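Local coordinates for uncharacterized protein PH0987 (Pyrococcus horikoshii, PDB 2PHC) that is of unknown function but belongs to the carboxyltransferase subdomain C and D family and is probably an ATP-binding hydrolase, at residues K32-K36 with E37-W41; L45-Y49 with S50-V54; P186-T189 with F190-K194. All coordinates share one frame; numbering follows the deposited sequence.

Contact 1. Residues K32-K36 with E37-W41; sequences KAIEK and ESPEW
Glu37 is tied to Ala33 through water 1, which donates to both residues. The water lies 2.6 Å from Glu37 OE2 and 2.9 Å from Ala33 O. Glu37 CG, beside the backbone N, lies 3.5 Å from Ala33 O. The bend at the second torsion (chi2 -87°) then turns the carboxylate to the water. The direct backbone bond from Glu37 N to Ala33 O is weak, at 3.4 Å. Ala33 O also takes a weak bond from Lys36 N, so this one oxygen has three donors near the end of the helix, the water and two weak amides.

Glu35 O, two residues on, has a similar part. It accepts weak bonds from both the amide and the hydroxyl of Ser38, with Ser38 OG 3.3 Å from Glu35 O. Ser38 has positive phi (20°) and is the first residue to leave the helical path. Its hydroxyl turns back to the last turn of the helix as the chain departs. This is a C-terminal helix ending held by several weak bonds.

Packing takes over beyond it. Pro39 CD rests 3.6 Å from Ile34 O, and Ile34 CG2 touches the same carbon more loosely. Further along, Pro39 CB sits over one face of the Trp41 ring, toward its rim.

The segment joins helix 21-37 to strand 42-48. Glu37 and Pro39 lean on Tyr69 of helix 63-82, which also meets Trp41 edge-to-face. Ile34 packs on Leu45 of strand 42-48.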
ATOM      1  N   LYS A  32     -13.307  13.262  -0.892  1.00 24.43           N
ATOM      2  CA  LYS A  32     -12.615  14.345  -1.499  1.00 26.24           C
ATOM      3  C   LYS A  32     -12.750  14.541  -3.020  1.00 25.37           C
ATOM      4  O   LYS A  32     -12.736  15.638  -3.446  1.00 25.85           O
ATOM      5  CB  LYS A  32     -11.193  14.506  -0.971  1.00 25.23           C
ATOM      6  CG  LYS A  32     -11.096  14.888   0.498  1.00 28.46           C
ATOM      7  CD  LYS A  32     -10.889  16.345   0.769  1.00 34.13           C
ATOM      8  CE  LYS A  32     -11.326  16.749   2.131  1.00 34.92           C
ATOM      9  NZ  LYS A  32     -10.715  17.965   2.639  1.00 36.57           N
ATOM     10  N   ALA A  33     -12.915  13.479  -3.809  1.00 25.75           N
ATOM     11  CA  ALA A  33     -12.814  13.550  -5.285  1.00 26.21           C
ATOM     12  C   ALA A  33     -14.201  14.066  -5.599  1.00 27.48           C
ATOM     13  O   ALA A  33     -14.404  14.977  -6.434  1.00 30.15           O
ATOM     14  CB  ALA A  33     -12.612  12.135  -5.913  1.00 25.58           C
ATOM     15  N   ILE A  34     -15.185  13.515  -4.918  1.00 26.20           N
ATOM     16  CA  ILE A  34     -16.521  13.995  -5.090  1.00 26.54           C
ATOM     17  C   ILE A  34     -16.728  15.414  -4.699  1.00 26.92           C
ATOM     18  O   ILE A  34     -17.460  16.096  -5.380  1.00 28.56           O
ATOM     19  CB  ILE A  34     -17.570  13.112  -4.405  1.00 28.10           C
ATOM     20  CG1 ILE A  34     -17.567  11.755  -5.094  1.00 22.12           C
ATOM     21  CG2 ILE A  34     -18.996  13.742  -4.477  1.00 25.97           C
ATOM     22  CD1 ILE A  34     -18.380  10.808  -4.270  1.00 21.07           C
ATOM     23  N   GLU A  35     -16.172  15.832  -3.575  1.00 28.41           N
ATOM     24  CA  GLU A  35     -16.233  17.226  -3.095  1.00 30.45           C
ATOM     25  C   GLU A  35     -15.509  18.207  -4.070  1.00 31.20           C
ATOM     26  O   GLU A  35     -15.821  19.401  -4.087  1.00 32.01           O
ATOM     27  CB  GLU A  35     -15.542  17.358  -1.728  1.00 29.75           C
ATOM     28  CG  GLU A  35     -16.228  16.637  -0.565  1.00 33.38           C
ATOM     29  CD  GLU A  35     -17.379  17.429   0.115  1.00 40.51           C
ATOM     30  OE1 GLU A  35     -17.956  16.897   1.113  1.00 37.97           O
ATOM     31  OE2 GLU A  35     -17.729  18.565  -0.352  1.00 40.99           O
ATOM     32  N   LYS A  36     -14.507  17.715  -4.811  1.00 30.50           N
ATOM     33  CA  LYS A  36     -13.867  18.522  -5.805  1.00 32.24           C
ATOM     34  C   LYS A  36     -14.850  18.916  -6.937  1.00 31.40           C
ATOM     35  O   LYS A  36     -14.834  20.023  -7.351  1.00 32.46           O
ATOM     36  CB  LYS A  36     -12.641  17.776  -6.373  1.00 33.53           C
ATOM     37  CG  LYS A  36     -11.799  18.608  -7.360  1.00 37.11           C
ATOM     38  CD  LYS A  36     -10.497  17.899  -7.680  1.00 43.00           C
ATOM     39  CE  LYS A  36      -9.493  18.857  -8.308  1.00 48.60           C
ATOM     40  NZ  LYS A  36      -8.491  18.059  -9.123  1.00 49.48           N
ATOM     41  N   GLU A  37     -15.683  18.017  -7.409  1.00 32.64           N
ATOM     42  CA  GLU A  37     -16.760  18.375  -8.278  1.00 37.30           C
ATOM     43  C   GLU A  37     -17.920  19.190  -7.757  1.00 38.34           C
ATOM     44  O   GLU A  37     -18.581  19.784  -8.542  1.00 40.79           O
ATOM     45  CB  GLU A  37     -17.335  17.191  -9.016  1.00 38.14           C
ATOM     46  CG  GLU A  37     -16.473  16.041  -9.112  1.00 44.77           C
ATOM     47  CD  GLU A  37     -15.618  16.141 -10.246  1.00 52.30           C
ATOM     48  OE1 GLU A  37     -16.156  16.179 -11.321  1.00 58.90           O
ATOM     49  OE2 GLU A  37     -14.417  16.226 -10.079  1.00 55.11           O
ATOM     50  N   SER A  38     -18.210  19.187  -6.463  1.00 39.15           N
ATOM     51  CA  SER A  38     -19.537  19.497  -5.980  1.00 38.30           C
ATOM     52  C   SER A  38     -20.643  19.358  -7.000  1.00 37.78           C
ATOM     53  O   SER A  38     -21.125  20.301  -7.528  1.00 36.89           O
ATOM     54  CB  SER A  38     -19.586  20.868  -5.377  1.00 37.67           C
ATOM     55  OG  SER A  38     -18.310  21.306  -5.183  1.00 41.97           O
ATOM     56  N   PRO A  39     -21.088  18.165  -7.248  1.00 37.51           N
ATOM     57  CA  PRO A  39     -22.255  18.071  -8.087  1.00 38.20           C
ATOM     58  C   PRO A  39     -23.511  18.639  -7.421  1.00 38.93           C
ATOM     59  O   PRO A  39     -23.715  18.546  -6.234  1.00 38.20           O
ATOM     60  CB  PRO A  39     -22.343  16.589  -8.392  1.00 38.06           C
ATOM     61  CG  PRO A  39     -21.604  15.949  -7.373  1.00 36.49           C
ATOM     62  CD  PRO A  39     -20.614  16.852  -6.835  1.00 36.55           C
ATOM     63  N   GLU A  40     -24.331  19.247  -8.246  1.00 37.83           N
ATOM     64  CA  GLU A  40     -25.468  20.076  -7.855  1.00 38.59           C
ATOM     65  C   GLU A  40     -26.519  19.249  -7.163  1.00 35.50           C
ATOM     66  O   GLU A  40     -27.290  19.777  -6.385  1.00 35.13           O
ATOM     67  CB  GLU A  40     -26.072  20.857  -9.085  1.00 39.00           C
ATOM     68  CG  GLU A  40     -25.599  22.339  -9.120  1.00 45.99           C
ATOM     69  CD  GLU A  40     -26.214  23.252 -10.246  1.00 55.41           C
ATOM     70  OE1 GLU A  40     -25.790  24.461 -10.312  1.00 54.28           O
ATOM     71  OE2 GLU A  40     -27.090  22.759 -11.044  1.00 57.98           O
ATOM     72  N   TRP A  41     -26.491  17.952  -7.422  1.00 34.59           N
ATOM     73  CA  TRP A  41     -27.413  17.006  -6.819  1.00 34.00           C
ATOM     74  C   TRP A  41     -27.002  16.442  -5.454  1.00 33.01           C
ATOM     75  O   TRP A  41     -27.755  15.617  -4.907  1.00 31.85           O
ATOM     76  CB  TRP A  41     -27.728  15.865  -7.759  1.00 33.93           C
ATOM     77  CG  TRP A  41     -26.544  15.183  -8.376  1.00 40.30           C
ATOM     78  CD1 TRP A  41     -26.071  15.350  -9.654  1.00 44.20           C
ATOM     79  CD2 TRP A  41     -25.679  14.169  -7.760  1.00 46.58           C
ATOM     80  NE1 TRP A  41     -24.964  14.524  -9.875  1.00 44.41           N
ATOM     81  CE2 TRP A  41     -24.702  13.799  -8.737  1.00 44.82           C
ATOM     82  CE3 TRP A  41     -25.620  13.569  -6.476  1.00 45.78           C
ATOM     83  CZ2 TRP A  41     -23.692  12.845  -8.475  1.00 43.60           C
ATOM     84  CZ3 TRP A  41     -24.579  12.626  -6.220  1.00 45.19           C
ATOM     85  CH2 TRP A  41     -23.643  12.290  -7.218  1.00 44.60           C
TER
HETATM   86  O   HOH W   1     -12.776  14.647  -8.771  1.00 25.15           O

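Contact 2. Residues L45-Y49 with S50-V54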
ATOM      1  N   LEU A  45     -22.407  13.211   2.356  1.00 29.15           N
ATOM      2  CA  LEU A  45     -21.402  12.153   2.198  1.00 29.82           C
ATOM      3  C   LEU A  45     -21.049  11.694   3.634  1.00 27.06           C
ATOM      4  O   LEU A  45     -20.711  12.492   4.457  1.00 24.50           O
ATOM      5  CB  LEU A  45     -20.113  12.741   1.512  1.00 28.90           C
ATOM      6  CG  LEU A  45     -20.111  13.042   0.011  1.00 30.91           C
ATOM      7  CD1 LEU A  45     -18.770  13.568  -0.345  1.00 31.76           C
ATOM      8  CD2 LEU A  45     -20.449  11.805  -0.838  1.00 27.62           C
ATOM      9  N   VAL A  46     -21.117  10.408   3.895  1.00 27.68           N
ATOM     10  CA  VAL A  46     -20.877   9.884   5.244  1.00 28.07           C
ATOM     11  C   VAL A  46     -19.857   8.812   5.018  1.00 27.47           C
ATOM     12  O   VAL A  46     -20.193   7.747   4.525  1.00 29.39           O
ATOM     13  CB  VAL A  46     -22.219   9.273   5.900  1.00 30.03           C
ATOM     14  CG1 VAL A  46     -22.036   9.010   7.397  1.00 28.09           C
ATOM     15  CG2 VAL A  46     -23.503  10.198   5.639  1.00 28.67           C
ATOM     16  N   PRO A  47     -18.583   9.121   5.234  1.00 26.96           N
ATOM     17  CA  PRO A  47     -17.552   8.076   5.152  1.00 26.93           C
ATOM     18  C   PRO A  47     -17.744   7.075   6.280  1.00 27.42           C
ATOM     19  O   PRO A  47     -18.137   7.494   7.333  1.00 30.01           O
ATOM     20  CB  PRO A  47     -16.238   8.877   5.307  1.00 24.30           C
ATOM     21  CG  PRO A  47     -16.619  10.144   6.093  1.00 23.22           C
ATOM     22  CD  PRO A  47     -17.999  10.460   5.507  1.00 26.82           C
ATOM     23  N   ALA A  48     -17.446   5.785   6.094  1.00 29.23           N
ATOM     24  CA  ALA A  48     -17.295   4.824   7.207  1.00 29.28           C
ATOM     25  C   ALA A  48     -15.991   4.179   6.924  1.00 30.52           C
ATOM     26  O   ALA A  48     -15.409   4.515   5.879  1.00 32.68           O
ATOM     27  CB  ALA A  48     -18.491   3.760   7.254  1.00 27.66           C
ATOM     28  N   TYR A  49     -15.538   3.219   7.748  1.00 29.88           N
ATOM     29  CA  TYR A  49     -14.193   2.643   7.612  1.00 31.23           C
ATOM     30  C   TYR A  49     -13.865   1.903   6.319  1.00 32.43           C
ATOM     31  O   TYR A  49     -12.708   1.850   5.897  1.00 33.04           O
ATOM     32  CB  TYR A  49     -13.878   1.722   8.808  1.00 31.99           C
ATOM     33  CG  TYR A  49     -14.658   0.406   8.758  1.00 35.78           C
ATOM     34  CD1 TYR A  49     -14.069  -0.751   8.265  1.00 40.48           C
ATOM     35  CD2 TYR A  49     -16.009   0.323   9.156  1.00 39.52           C
ATOM     36  CE1 TYR A  49     -14.804  -1.959   8.180  1.00 40.34           C
ATOM     37  CE2 TYR A  49     -16.728  -0.863   9.055  1.00 40.60           C
ATOM     38  CZ  TYR A  49     -16.089  -2.006   8.575  1.00 39.73           C
ATOM     39  OH  TYR A  49     -16.746  -3.226   8.480  1.00 44.77           O
ATOM     40  N   SER A  50     -14.855   1.238   5.734  1.00 33.36           N
ATOM     41  CA  SER A  50     -14.716   0.606   4.420  1.00 32.81           C
ATOM     42  C   SER A  50     -15.881   0.957   3.505  1.00 31.35           C
ATOM     43  O   SER A  50     -16.172   0.209   2.647  1.00 31.22           O
ATOM     44  CB  SER A  50     -14.565  -0.927   4.512  1.00 33.36           C
ATOM     45  OG  SER A  50     -15.614  -1.493   5.303  1.00 38.17           O
ATOM     46  N   SER A  51     -16.544   2.102   3.676  1.00 30.22           N
ATOM     47  CA  SER A  51     -17.559   2.508   2.700  1.00 27.48           C
ATOM     48  C   SER A  51     -17.856   4.009   2.696  1.00 25.31           C
ATOM     49  O   SER A  51     -17.561   4.700   3.665  1.00 24.91           O
ATOM     50  CB  SER A  51     -18.836   1.769   2.976  1.00 28.61           C
ATOM     51  OG  SER A  51     -19.136   1.883   4.360  1.00 32.31           O
ATOM     52  N   LEU A  52     -18.491   4.515   1.663  1.00 23.60           N
ATOM     53  CA  LEU A  52     -18.978   5.858   1.664  1.00 21.12           C
ATOM     54  C   LEU A  52     -20.390   5.960   1.255  1.00 21.78           C
ATOM     55  O   LEU A  52     -20.750   5.556   0.216  1.00 22.71           O
ATOM     56  CB  LEU A  52     -18.128   6.728   0.778  1.00 20.81           C
ATOM     57  CG  LEU A  52     -18.521   8.142   0.480  1.00 20.97           C
ATOM     58  CD1 LEU A  52     -18.246   8.976   1.628  1.00 21.22           C
ATOM     59  CD2 LEU A  52     -17.709   8.544  -0.636  1.00 18.80           C
ATOM     60  N   LEU A  53     -21.188   6.549   2.106  1.00 24.00           N
ATOM     61  CA  LEU A  53     -22.568   6.776   1.834  1.00 23.08           C
ATOM     62  C   LEU A  53     -22.793   8.072   1.117  1.00 25.06           C
ATOM     63  O   LEU A  53     -22.272   9.067   1.475  1.00 26.39           O
ATOM     64  CB  LEU A  53     -23.400   6.646   3.085  1.00 23.38           C
ATOM     65  CG  LEU A  53     -24.909   6.673   2.909  1.00 23.20           C
ATOM     66  CD1 LEU A  53     -25.413   5.511   2.221  1.00 17.59           C
ATOM     67  CD2 LEU A  53     -25.581   6.891   4.175  1.00 23.49           C
ATOM     68  N   VAL A  54     -23.528   8.000   0.040  1.00 24.29           N
ATOM     69  CA  VAL A  54     -23.788   9.108  -0.790  1.00 26.53           C
ATOM     70  C   VAL A  54     -25.295   9.297  -0.948  1.00 26.80           C
ATOM     71  O   VAL A  54     -26.039   8.405  -1.314  1.00 24.34           O
ATOM     72  CB  VAL A  54     -23.140   8.984  -2.216  1.00 25.58           C
ATOM     73  CG1 VAL A  54     -23.184  10.357  -2.936  1.00 20.90           C
ATOM     74  CG2 VAL A  54     -21.702   8.560  -2.063  1.00 27.52           C
TER
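Ala48 N donates to Ser51 O in a short, fairly straight bond of 2.7 Å, approaching nearly along the C=O axis. The return bond from Ser51 N to Ala48 O is long and weak. Between them Tyr49 and Ser50 form the corners of a type I beta turn, so 45-54 is a tight antiparallel hairpin.

Val46 and Leu53 form the firmer hydrogen-bonded pair. Val46 N lies 3.0 Å from Leu53 O, and Leu53 N lies 2.9 Å from Val46 O. The second donor is tilted 34° from the plane of its carbonyl. The side chains of this pair lie side by side and point the same way, touching through their CB atoms.

The other face carries Leu45, Pro47, Leu52 and Val54. Leu45 CD2 settles between the two methyls of Val54, 3.7 Å from Val54 CG1 and equally far from Val54 CG2. Leu52 CD1 reaches across to the Pro47 ring, 3.6 Å from Pro47 N. Its CG is anti to the backbone N (chi1 173°), which helps bring that methyl over. Leu45 and Pro47 also meet helix 21-37.

At the turn, Ser50 OG sits over one face of the Tyr49 ring, toward the rim and 3.0 Å from Tyr49 CE1. Tyr49 OH is hydrogen-bonded to Asp17 OD1, and Ser50 OG takes a weak bond from Asp17 N.

Pro47 stands in a non-hydrogen-bonded pair, so its lack of an N-H costs this ladder nothing. Apolar side chains meet on both faces of the hairpin, while the polar groups of the turn are tied to Asp17.

Contact 3. Residues P186-T189 with F190-K194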
ATOM      1  N   PRO A 186      15.347  -7.429  -6.659  1.00 30.25           N
ATOM      2  CA  PRO A 186      16.431  -7.536  -7.673  1.00 32.84           C
ATOM      3  C   PRO A 186      16.735  -6.273  -8.487  1.00 34.10           C
ATOM      4  O   PRO A 186      17.810  -6.175  -9.023  1.00 33.84           O
ATOM      5  CB  PRO A 186      15.897  -8.593  -8.621  1.00 32.40           C
ATOM      6  CG  PRO A 186      14.323  -8.272  -8.585  1.00 31.85           C
ATOM      7  CD  PRO A 186      14.092  -8.056  -7.110  1.00 29.62           C
ATOM      8  N   LEU A 187      15.751  -5.381  -8.637  1.00 34.82           N
ATOM      9  CA  LEU A 187      15.929  -4.052  -9.210  1.00 34.34           C
ATOM     10  C   LEU A 187      16.950  -3.216  -8.448  1.00 35.15           C
ATOM     11  O   LEU A 187      17.062  -3.315  -7.206  1.00 33.68           O
ATOM     12  CB  LEU A 187      14.610  -3.319  -9.160  1.00 33.70           C
ATOM     13  CG  LEU A 187      13.388  -4.016  -9.778  1.00 36.83           C
ATOM     14  CD1 LEU A 187      12.159  -3.313  -9.291  1.00 38.73           C
ATOM     15  CD2 LEU A 187      13.427  -3.958 -11.312  1.00 39.78           C
ATOM     16  N   ARG A 188      17.693  -2.377  -9.184  1.00 36.01           N
ATOM     17  CA  ARG A 188      18.572  -1.406  -8.545  1.00 34.51           C
ATOM     18  C   ARG A 188      17.673  -0.212  -8.289  1.00 35.03           C
ATOM     19  O   ARG A 188      17.493   0.664  -9.172  1.00 34.19           O
ATOM     20  CB  ARG A 188      19.708  -1.028  -9.433  1.00 34.96           C
ATOM     21  CG  ARG A 188      20.788  -0.275  -8.721  1.00 39.94           C
ATOM     22  CD  ARG A 188      21.980  -0.002  -9.653  1.00 44.65           C
ATOM     23  NE  ARG A 188      22.862   0.998  -9.053  1.00 44.18           N
ATOM     24  CZ  ARG A 188      24.086   1.264  -9.485  1.00 46.54           C
ATOM     25  NH1 ARG A 188      24.571   0.602 -10.525  1.00 46.33           N
ATOM     26  NH2 ARG A 188      24.816   2.193  -8.882  1.00 44.15           N
ATOM     27  N   THR A 189      17.131  -0.169  -7.062  1.00 33.58           N
ATOM     28  CA  THR A 189      16.124   0.848  -6.689  1.00 32.04           C
ATOM     29  C   THR A 189      16.653   2.284  -6.531  1.00 30.84           C
ATOM     30  O   THR A 189      15.914   3.266  -6.733  1.00 31.60           O
ATOM     31  CB  THR A 189      15.293   0.405  -5.442  1.00 31.66           C
ATOM     32  OG1 THR A 189      16.169   0.202  -4.330  1.00 30.74           O
ATOM     33  CG2 THR A 189      14.460  -0.892  -5.746  1.00 29.71           C
ATOM     34  N   PHE A 190      17.918   2.418  -6.164  1.00 31.07           N
ATOM     35  CA  PHE A 190      18.596   3.712  -6.106  1.00 30.10           C
ATOM     36  C   PHE A 190      19.848   3.661  -7.007  1.00 29.90           C
ATOM     37  O   PHE A 190      20.711   2.787  -6.916  1.00 30.37           O
ATOM     38  CB  PHE A 190      18.992   4.144  -4.629  1.00 31.46           C
ATOM     39  CG  PHE A 190      17.803   4.493  -3.670  1.00 28.64           C
ATOM     40  CD1 PHE A 190      17.917   5.566  -2.777  1.00 29.89           C
ATOM     41  CD2 PHE A 190      16.636   3.694  -3.589  1.00 31.47           C
ATOM     42  CE1 PHE A 190      16.873   5.862  -1.832  1.00 21.53           C
ATOM     43  CE2 PHE A 190      15.583   3.959  -2.676  1.00 25.36           C
ATOM     44  CZ  PHE A 190      15.751   5.026  -1.767  1.00 27.39           C
ATOM     45  N   ASN A 191      20.017   4.633  -7.853  1.00 31.05           N
ATOM     46  CA  ASN A 191      21.078   4.502  -8.834  1.00 33.55           C
ATOM     47  C   ASN A 191      21.509   5.861  -9.114  1.00 35.15           C
ATOM     48  O   ASN A 191      20.806   6.529  -9.829  1.00 34.87           O
ATOM     49  CB  ASN A 191      20.575   3.829 -10.120  1.00 32.50           C
ATOM     50  CG  ASN A 191      21.701   3.565 -11.115  1.00 33.96           C
ATOM     51  OD1 ASN A 191      22.787   4.147 -11.017  1.00 31.10           O
ATOM     52  ND2 ASN A 191      21.423   2.726 -12.109  1.00 30.70           N
ATOM     53  N   PRO A 192      22.639   6.319  -8.498  1.00 37.52           N
ATOM     54  CA  PRO A 192      23.039   7.722  -8.777  1.00 39.27           C
ATOM     55  C   PRO A 192      23.360   7.748 -10.305  1.00 39.36           C
ATOM     56  O   PRO A 192      23.548   6.680 -10.931  1.00 40.69           O
ATOM     57  CB  PRO A 192      24.265   7.936  -7.846  1.00 40.68           C
ATOM     58  CG  PRO A 192      24.910   6.551  -7.781  1.00 40.28           C
ATOM     59  CD  PRO A 192      23.635   5.624  -7.669  1.00 37.50           C
ATOM     60  N   GLY A 193      23.309   8.850 -11.011  1.00 39.45           N
ATOM     61  CA  GLY A 193      23.468   8.544 -12.485  1.00 39.82           C
ATOM     62  C   GLY A 193      22.332   7.807 -13.244  1.00 39.38           C
ATOM     63  O   GLY A 193      22.500   7.345 -14.383  1.00 37.40           O
ATOM     64  N   LYS A 194      21.154   7.728 -12.590  1.00 40.55           N
ATOM     65  CA  LYS A 194      19.815   7.641 -13.237  1.00 39.20           C
ATOM     66  C   LYS A 194      19.096   8.905 -12.856  1.00 38.07           C
ATOM     67  O   LYS A 194      19.309   9.419 -11.769  1.00 38.44           O
ATOM     68  CB  LYS A 194      19.054   6.432 -12.710  1.00 40.03           C
ATOM     69  CG  LYS A 194      19.437   5.151 -13.423  1.00 41.04           C
ATOM     70  CD  LYS A 194      18.654   5.025 -14.739  1.00 40.31           C
ATOM     71  CE  LYS A 194      19.079   3.768 -15.484  1.00 42.14           C
ATOM     72  NZ  LYS A 194      20.449   4.083 -15.990  1.00 45.50           N
TER
HETATM   73  O   HOH W   2      23.902   2.103  -6.407  1.00 39.34           O
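The chain bends at Thr189, between the more extended Arg188 and Phe190, and then makes a type II beta turn from Asn191 to Lys194, closed by a bond of 3.0 Å from Lys194 N to Asn191 O. Gly193 has positive phi (70°), where a side chain would be jammed against the preceding carbonyl oxygen.

The bend lets the Arg188 side chain cross Asn191 and Pro192 at about a right angle. Its chain is extended from CG to NE, with CG anti to the backbone N (chi1 -167°), and this carries the guanidinium to Asn191. The two flat groups stack, their planes only 5° apart, with Arg188 NE 3.5 Å from Asn191 CG. Phe190 O lies at the guanidinium edge, near its plane. Water 2 links Arg188 to Phe190: it accepts from Arg188 NH2 at 2.6 Å and donates weakly to Phe190 O at 3.3 Å. Pro192 CD borders the far end, 3.8 Å from Arg188 NH2. Arg188 thus gains a flat partner and a hydrated carbonyl within its own loop.

Thr189 and Phe190 turn to the buried side. Phe190 CD2 passes 3.3 Å from Thr189 O, and its ring meets Phe130 with the planes inclined to each other. Phe190 also touches Ala172. Exchanging the ring for the methyl of an alanine here would probably open a gap beside Phe130 and Ala172 and leave this side of the loop without its ring contact.

Thr189 OG1 is hydrogen-bonded to Trp170 NE1, which fastens the loop to strand 167-171. Thr189 and Asn191 also make backbone hydrogen bonds to Ile199 and Pro197. The loop lies between strands 180-184 and 205-211, and Pro186 and Leu187 at its start pack on Pro89 of strand 85-92.

In the fold
The three contacts come in series along the chain. Contacts 1 and 2 are neighbours, their centres 14 Å apart. Contact 1 ends helix 21-37 and leads into strand 42-48, whose hairpin with strand 51-56 is contact 2. They also touch through Glu35 with Leu45 and Trp41 with Val54. The hairpin is one side of a four-stranded antiparallel sheet that packs on helix 21-37. Contact 3 lies about 41 Å from contact 1 and about 40 Å from contact 2, between centres, on a loop of the larger, seven-stranded sheet. The contacts therefore shape two well-separated regions of one chain, a helix-and-sheet unit and a larger beta unit.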